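Local structure of malonyl CoA-ACP transacylase (Xanthomonas oryzae pv. oryzae, 3K89) at residues A[78-82]-A[305-309]; A[86-92]-A[227-233]; A[111-115]-A[217-223]. The protein probably transfers the malonyl group from malonyl-CoA to the holo acyl carrier protein, supplying the malonyl-ACP used in fatty acid synthesis. All blocks are in the same frame, centred on the assembly; numbering follows the deposited sequence.

Interaction 1. Residues A[78-82]-A[305-309]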
# COMPACT_ATOMS: atom_id res chain seq x y z
N LEU A 78 3.59 14.68 -11.17
CA LEU A 78 4.69 14.83 -12.14
C LEU A 78 4.34 14.18 -13.47
O LEU A 78 4.41 14.84 -14.51
CB LEU A 78 5.99 14.24 -11.56
CG LEU A 78 7.24 14.24 -12.45
CD1 LEU A 78 7.60 15.65 -12.91
CD2 LEU A 78 8.41 13.60 -11.69
N TRP A 79 3.96 12.90 -13.42
CA TRP A 79 3.57 12.15 -14.62
C TRP A 79 2.46 12.87 -15.36
O TRP A 79 2.55 13.08 -16.58
CB TRP A 79 3.09 10.76 -14.22
CG TRP A 79 2.74 9.89 -15.38
CD1 TRP A 79 1.51 9.75 -15.96
CD2 TRP A 79 3.63 9.03 -16.10
NE1 TRP A 79 1.58 8.85 -16.99
CE2 TRP A 79 2.87 8.40 -17.10
CE3 TRP A 79 4.99 8.74 -15.99
CZ2 TRP A 79 3.43 7.48 -18.00
CZ3 TRP A 79 5.55 7.82 -16.88
CH2 TRP A 79 4.77 7.21 -17.87
N THR A 80 1.42 13.26 -14.63
CA THR A 80 0.25 13.86 -15.25
C THR A 80 0.57 15.24 -15.85
O THR A 80 0.03 15.58 -16.91
CB THR A 80 -1.00 13.84 -14.31
OG1 THR A 80 -0.71 14.48 -13.07
CG2 THR A 80 -1.43 12.42 -14.03
N ALA A 81 1.46 16.00 -15.21
CA ALA A 81 1.91 17.29 -15.77
C ALA A 81 2.79 17.11 -17.01
O ALA A 81 2.70 17.91 -17.96
CB ALA A 81 2.65 18.11 -14.74
N GLN A 82 3.64 16.08 -17.00
CA GLN A 82 4.58 15.84 -18.10
C GLN A 82 3.98 15.09 -19.29
O GLN A 82 4.72 14.59 -20.16
CB GLN A 82 5.87 15.16 -17.60
CG GLN A 82 6.71 16.07 -16.72
CD GLN A 82 8.20 15.79 -16.84
OE1 GLN A 82 8.64 14.64 -16.78
NE2 GLN A 82 8.99 16.84 -16.98
N TYR A 305 11.79 6.74 -14.18
CA TYR A 305 10.76 7.68 -14.62
C TYR A 305 10.91 8.02 -16.10
O TYR A 305 9.95 7.89 -16.88
CB TYR A 305 10.76 8.94 -13.74
CG TYR A 305 9.73 9.93 -14.17
CD1 TYR A 305 8.42 9.85 -13.71
CD2 TYR A 305 10.05 10.93 -15.08
CE1 TYR A 305 7.45 10.74 -14.14
CE2 TYR A 305 9.09 11.83 -15.51
CZ TYR A 305 7.80 11.73 -15.04
OH TYR A 305 6.84 12.62 -15.47
N ALA A 306 12.12 8.42 -16.51
CA ALA A 306 12.36 8.79 -17.91
C ALA A 306 12.16 7.62 -18.85
O ALA A 306 11.63 7.78 -19.95
CB ALA A 306 13.77 9.36 -18.09
N GLY A 307 12.56 6.43 -18.39
CA GLY A 307 12.42 5.21 -19.18
C GLY A 307 10.98 4.86 -19.48
O GLY A 307 10.64 4.47 -20.59
N ALA A 308 10.12 4.98 -18.45
CA ALA A 308 8.70 4.71 -18.59
C ALA A 308 8.05 5.79 -19.45
O ALA A 308 7.27 5.49 -20.34
CB ALA A 308 8.04 4.69 -17.21
N LEU A 309 8.38 7.05 -19.16
CA LEU A 309 7.82 8.18 -19.91
C LEU A 309 8.11 8.04 -21.39
O LEU A 309 7.27 8.40 -22.22
CB LEU A 309 8.33 9.53 -19.37
CG LEU A 309 7.55 10.79 -19.75
CD1 LEU A 309 6.12 10.73 -19.23
CD2 LEU A 309 8.26 12.05 -19.26
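The CA atoms of W79 and L309, 7.9 Å apart, are the nearest pair across the segments, a spacing that side chains bridge between the last turn of helix 61-81 and helix 302-311. Y305 spans the gap. Its CG is anti to the backbone N (chi1 179°), which sends the phenol across toward the other helix until OH lies 3.4 Å from CA of W79. The two faces of the ring are met differently. Over one, L78 places CD2 4.0 Å from the Y305 ring centroid in a CH-pi contact, displaced toward the rim. On the other side W79 turns the edge of its six-membered ring toward the phenol face, an offset edge-to-face pair whose planes are almost perpendicular, with W79 CE3 3.7 Å from Y305 CE1. Helix 61-81 leads into strand 86-92 of the parallel sheet and helix 302-311 follows the outermost strand 295-298; W79 lies between the two helices, also packing edge-to-face against F8 of strand 6-10 and donating NE1 to the carbonyl of Q85. L309 covers one indole face, its CD1 3.9 Å from the centroid of the W79 six-membered ring, while CB of A308 approaches W79 CZ3 to 4.0 Å. Y305 OH donates to OE1 of Q82 over 3.0 Å, arriving at 116° to the C=O bond and tilted 18° from the carbonyl plane. Q82, the first residue beyond the helix, is bent at chi2, and OE1 sits at the edge of the phenol, in its plane. The same oxygen also lies 3.6 Å from CD2 of L309.

Interaction 2. Residues A[86-92]-A[227-233]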
# COMPACT_ATOMS: atom_id res chain seq x y z
N ARG A 86 -2.61 8.75 -19.40
CA ARG A 86 -3.51 8.55 -18.26
C ARG A 86 -3.91 7.09 -18.10
O ARG A 86 -4.42 6.48 -19.05
CB ARG A 86 -4.77 9.42 -18.39
CG ARG A 86 -4.83 10.57 -17.41
CD ARG A 86 -5.94 11.56 -17.77
NE ARG A 86 -7.23 10.90 -18.05
CZ ARG A 86 -8.13 10.56 -17.13
NH1 ARG A 86 -7.91 10.79 -15.84
NH2 ARG A 86 -9.26 9.97 -17.50
N PRO A 87 -3.71 6.52 -16.90
CA PRO A 87 -4.12 5.14 -16.69
C PRO A 87 -5.65 4.98 -16.69
O PRO A 87 -6.37 5.92 -16.33
CB PRO A 87 -3.53 4.79 -15.31
CG PRO A 87 -3.45 6.11 -14.60
CD PRO A 87 -3.13 7.13 -15.68
N ALA A 88 -6.12 3.80 -17.10
CA ALA A 88 -7.53 3.50 -17.13
C ALA A 88 -8.02 2.97 -15.79
O ALA A 88 -9.22 3.05 -15.49
CB ALA A 88 -7.84 2.48 -18.22
N LEU A 89 -7.09 2.44 -14.99
CA LEU A 89 -7.42 1.91 -13.66
C LEU A 89 -6.28 2.18 -12.68
O LEU A 89 -5.14 2.32 -13.10
CB LEU A 89 -7.64 0.40 -13.74
CG LEU A 89 -8.85 -0.11 -14.53
CD1 LEU A 89 -8.75 -1.61 -14.78
CD2 LEU A 89 -10.17 0.24 -13.84
N LEU A 90 -6.63 2.25 -11.39
CA LEU A 90 -5.67 2.44 -10.30
C LEU A 90 -5.85 1.35 -9.24
O LEU A 90 -6.93 0.75 -9.11
CB LEU A 90 -5.89 3.78 -9.61
CG LEU A 90 -6.00 5.03 -10.48
CD1 LEU A 90 -6.34 6.23 -9.60
CD2 LEU A 90 -4.71 5.30 -11.22
N ALA A 91 -4.79 1.09 -8.47
CA ALA A 91 -4.89 0.28 -7.25
C ALA A 91 -3.70 0.65 -6.36
O ALA A 91 -2.77 1.30 -6.80
CB ALA A 91 -4.88 -1.21 -7.57
N GLY A 92 -3.73 0.24 -5.10
CA GLY A 92 -2.56 0.48 -4.27
C GLY A 92 -2.56 -0.48 -3.12
O GLY A 92 -3.62 -1.01 -2.78
N GLN A 227 -12.41 9.92 -10.70
CA GLN A 227 -12.14 10.22 -12.11
C GLN A 227 -11.54 9.03 -12.84
O GLN A 227 -11.58 8.96 -14.09
CB GLN A 227 -11.22 11.42 -12.20
CG GLN A 227 -11.89 12.69 -11.71
CD GLN A 227 -10.90 13.70 -11.15
OE1 GLN A 227 -9.69 13.61 -11.38
NE2 GLN A 227 -11.42 14.67 -10.39
N ILE A 228 -10.96 8.10 -12.07
CA ILE A 228 -10.40 6.85 -12.59
C ILE A 228 -10.78 5.79 -11.56
O ILE A 228 -10.63 6.05 -10.37
CB ILE A 228 -8.84 6.90 -12.72
CG1 ILE A 228 -8.38 8.12 -13.54
CG2 ILE A 228 -8.31 5.60 -13.35
CD1 ILE A 228 -6.85 8.38 -13.52
N PRO A 229 -11.28 4.62 -12.00
CA PRO A 229 -11.73 3.65 -11.00
C PRO A 229 -10.56 3.05 -10.23
O PRO A 229 -9.48 2.85 -10.79
CB PRO A 229 -12.43 2.56 -11.83
CG PRO A 229 -12.69 3.22 -13.19
CD PRO A 229 -11.56 4.17 -13.38
N VAL A 230 -10.83 2.76 -8.96
CA VAL A 230 -9.85 2.15 -8.06
C VAL A 230 -10.26 0.71 -7.71
O VAL A 230 -11.32 0.47 -7.11
CB VAL A 230 -9.66 3.00 -6.79
CG1 VAL A 230 -8.63 2.37 -5.86
CG2 VAL A 230 -9.23 4.41 -7.16
N VAL A 231 -9.42 -0.23 -8.11
CA VAL A 231 -9.59 -1.63 -7.71
C VAL A 231 -9.11 -1.79 -6.26
O VAL A 231 -7.93 -1.57 -5.99
CB VAL A 231 -8.80 -2.57 -8.65
CG1 VAL A 231 -8.97 -4.01 -8.21
CG2 VAL A 231 -9.26 -2.38 -10.09
N GLN A 232 -10.03 -2.13 -5.35
CA GLN A 232 -9.75 -2.10 -3.90
C GLN A 232 -9.30 -3.46 -3.37
O GLN A 232 -9.67 -4.51 -3.89
CB GLN A 232 -10.97 -1.54 -3.18
CG GLN A 232 -11.11 -0.05 -3.45
CD GLN A 232 -12.13 0.64 -2.57
OE1 GLN A 232 -11.85 1.01 -1.41
NE2 GLN A 232 -13.31 0.87 -3.13
N ASN A 233 -8.46 -3.43 -2.34
CA ASN A 233 -7.77 -4.61 -1.82
C ASN A 233 -8.65 -5.67 -1.19
O ASN A 233 -8.28 -6.85 -1.18
CB ASN A 233 -6.78 -4.21 -0.69
CG ASN A 233 -5.56 -3.36 -1.16
OD1 ASN A 233 -4.89 -2.78 -0.31
ND2 ASN A 233 -5.24 -3.34 -2.45
O HOH W 1 -11.00 7.39 -16.34
O HOH W 2 -6.26 -0.57 -4.13
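I228 faces L90, P87 and the corner at A88, and its branches divide the work. CB stands 4.1 Å from CG of L90. The CG2 branch, anti to the backbone N, packs 3.7 Å from that same L90 CG and also touches the carbonyl oxygens of P87 and A88. CG1 leads the other way, toward the guanidinium of R86, and the tip, CD1, ends 3.5 Å from R86 NH1 with CG of P87 nearby. Beyond this side chain the chains run roughly parallel and share a single beta bridge between L90 and V230: L90 N donates to P229 O, and V231 N to L90 O. The segment 227-233 thus lies along the strand that ends in G92, the first glycine of a GxSxG pattern consistent with the nucleophile elbow of acyltransferases, where S94 is the predicted active-site serine. N233 reaches back to this turn. Its ND2 donates to G92 O over 2.9 Å, with the acceptor tilted 20° from the amide plane, and its OD1 accepts from the backbone N of S94. One amide thus bonds on either side of the intervening residue. A water accepts from G92 N and lies 2.7 Å from V231 O, one of several acceptors within its reach.

Interaction 3. Residues A[111-115]-A[217-223]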
# COMPACT_ATOMS: atom_id res chain seq x y z
N ASP A 111 -6.77 16.17 2.89
CA ASP A 111 -7.62 15.21 3.62
C ASP A 111 -7.03 13.81 3.63
O ASP A 111 -7.11 13.12 4.63
CB ASP A 111 -9.02 15.17 3.03
CG ASP A 111 -9.86 16.37 3.41
OD1 ASP A 111 -9.44 17.17 4.27
OD2 ASP A 111 -10.96 16.49 2.85
N GLY A 112 -6.47 13.37 2.50
CA GLY A 112 -5.85 12.06 2.44
C GLY A 112 -4.72 11.92 3.43
O GLY A 112 -4.62 10.90 4.15
N ALA A 113 -3.87 12.95 3.48
CA ALA A 113 -2.71 12.95 4.37
C ALA A 113 -3.17 12.95 5.82
O ALA A 113 -2.62 12.21 6.64
CB ALA A 113 -1.80 14.15 4.08
N HIS A 114 -4.19 13.76 6.12
CA HIS A 114 -4.75 13.77 7.49
C HIS A 114 -5.33 12.39 7.84
O HIS A 114 -5.07 11.84 8.92
CB HIS A 114 -5.83 14.85 7.59
CG HIS A 114 -6.60 14.82 8.88
ND1 HIS A 114 -6.01 15.04 10.10
CD2 HIS A 114 -7.91 14.62 9.12
CE1 HIS A 114 -6.92 14.96 11.05
NE2 HIS A 114 -8.09 14.71 10.48
N LEU A 115 -6.08 11.83 6.90
CA LEU A 115 -6.77 10.58 7.15
C LEU A 115 -5.80 9.43 7.43
O LEU A 115 -6.06 8.61 8.31
CB LEU A 115 -7.68 10.24 5.97
CG LEU A 115 -8.52 8.96 6.07
CD1 LEU A 115 -9.43 8.98 7.30
CD2 LEU A 115 -9.33 8.75 4.79
N ALA A 217 -13.74 8.60 11.19
CA ALA A 217 -12.85 9.65 10.68
C ALA A 217 -13.19 9.96 9.22
O ALA A 217 -13.25 11.12 8.83
CB ALA A 217 -11.38 9.26 10.82
N MET A 218 -13.46 8.92 8.44
CA MET A 218 -13.74 9.11 7.02
C MET A 218 -15.04 9.86 6.80
O MET A 218 -15.17 10.62 5.84
CB MET A 218 -13.81 7.77 6.30
CG MET A 218 -12.41 7.13 6.16
SD MET A 218 -12.41 5.69 5.07
CE MET A 218 -13.50 4.66 5.94
N ALA A 219 -16.02 9.62 7.67
CA ALA A 219 -17.36 10.13 7.40
C ALA A 219 -17.48 11.65 7.61
O ALA A 219 -18.47 12.25 7.18
CB ALA A 219 -18.40 9.37 8.22
N GLY A 220 -16.47 12.25 8.24
CA GLY A 220 -16.40 13.71 8.42
C GLY A 220 -15.79 14.45 7.24
O GLY A 220 -15.80 15.69 7.18
N LEU A 221 -15.26 13.69 6.28
CA LEU A 221 -14.62 14.27 5.09
C LEU A 221 -15.53 14.34 3.87
O LEU A 221 -16.54 13.65 3.79
CB LEU A 221 -13.36 13.47 4.73
CG LEU A 221 -12.33 13.24 5.85
CD1 LEU A 221 -11.25 12.26 5.38
CD2 LEU A 221 -11.69 14.53 6.39
N SER A 222 -15.14 15.19 2.93
CA SER A 222 -15.77 15.30 1.63
C SER A 222 -15.21 14.22 0.69
O SER A 222 -13.99 14.12 0.52
CB SER A 222 -15.49 16.70 1.07
OG SER A 222 -16.06 16.85 -0.21
N TRP A 223 -16.10 13.42 0.13
CA TRP A 223 -15.77 12.35 -0.82
C TRP A 223 -16.33 12.72 -2.17
O TRP A 223 -17.50 13.11 -2.29
CB TRP A 223 -16.33 11.00 -0.32
CG TRP A 223 -15.61 10.55 0.92
CD1 TRP A 223 -15.74 11.08 2.17
CD2 TRP A 223 -14.58 9.55 1.01
NE1 TRP A 223 -14.88 10.46 3.04
CE2 TRP A 223 -14.14 9.53 2.35
CE3 TRP A 223 -13.99 8.67 0.10
CZ2 TRP A 223 -13.15 8.65 2.81
CZ3 TRP A 223 -12.99 7.79 0.55
CH2 TRP A 223 -12.58 7.80 1.89
O HOH W 3 -11.52 15.45 0.47
O HOH W 4 -13.24 17.35 3.62
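D111 and L115, one turn apart on helix 109-126, face L221 and A217 of the other segment, with CA of D111 7.2 Å from CA of L221 and CA of L115 7.1 Å from CA of A217. The second chain leaves helix 208-219 here and turns past helix 109-126. L115 makes most of the apolar contact. With its CG anti to the backbone N (chi1 -179°), it presents both methyls to the partner: CD1 and CD2 straddle CG of M218, the former 3.7 Å from it, and CD1 also meets CB of A217. CD2 lies 4.0 Å from CD1 of L221. The other methyl of L221, CD2, passes alongside the carboxylate of D111, 4.0 Å from D111 CG. Polar linkage is left to water: two molecules each donate to OD2 of D111, one of them also donating to S222 O and the other accepting from S222 N. The turn itself is held by M218 O, which accepts from L221 N and, from the opposite face of its plane, from NE1 of W223 over 2.8 Å. That bond fixes the indole, whose ring makes a cation-pi contact with R246 of helix 242-254. The arrangement is helix-end packing within the acyl transferase domain: a leucine of helix 109-126 set against the C-terminal end of helix 208-219 and the turn after it, with two waters bridging D111 to S222.

The three contacts are nested along the chain: interaction 3 lies inside the loop closed by interaction 2, itself inside that closed by interaction 1. Interactions 1 and 2 adjoin where helix 61-81 gives way to strand 86-92 (centres 18 Å apart), interactions 2 and 3 where helix 208-219 leads on to strand 231-232 (centres 19 Å apart). The centres of interactions 1 and 3 are 28 Å apart, their nearest atoms about 16 Å. Interaction 2 brings strand 86-92 of the parallel sheet to segment 227-233 beside the predicted active site; away from it, interaction 1 joins two helices and interaction 3 a helix to another's end and following turn. Segments far apart in sequence meet within one acyl transferase chain.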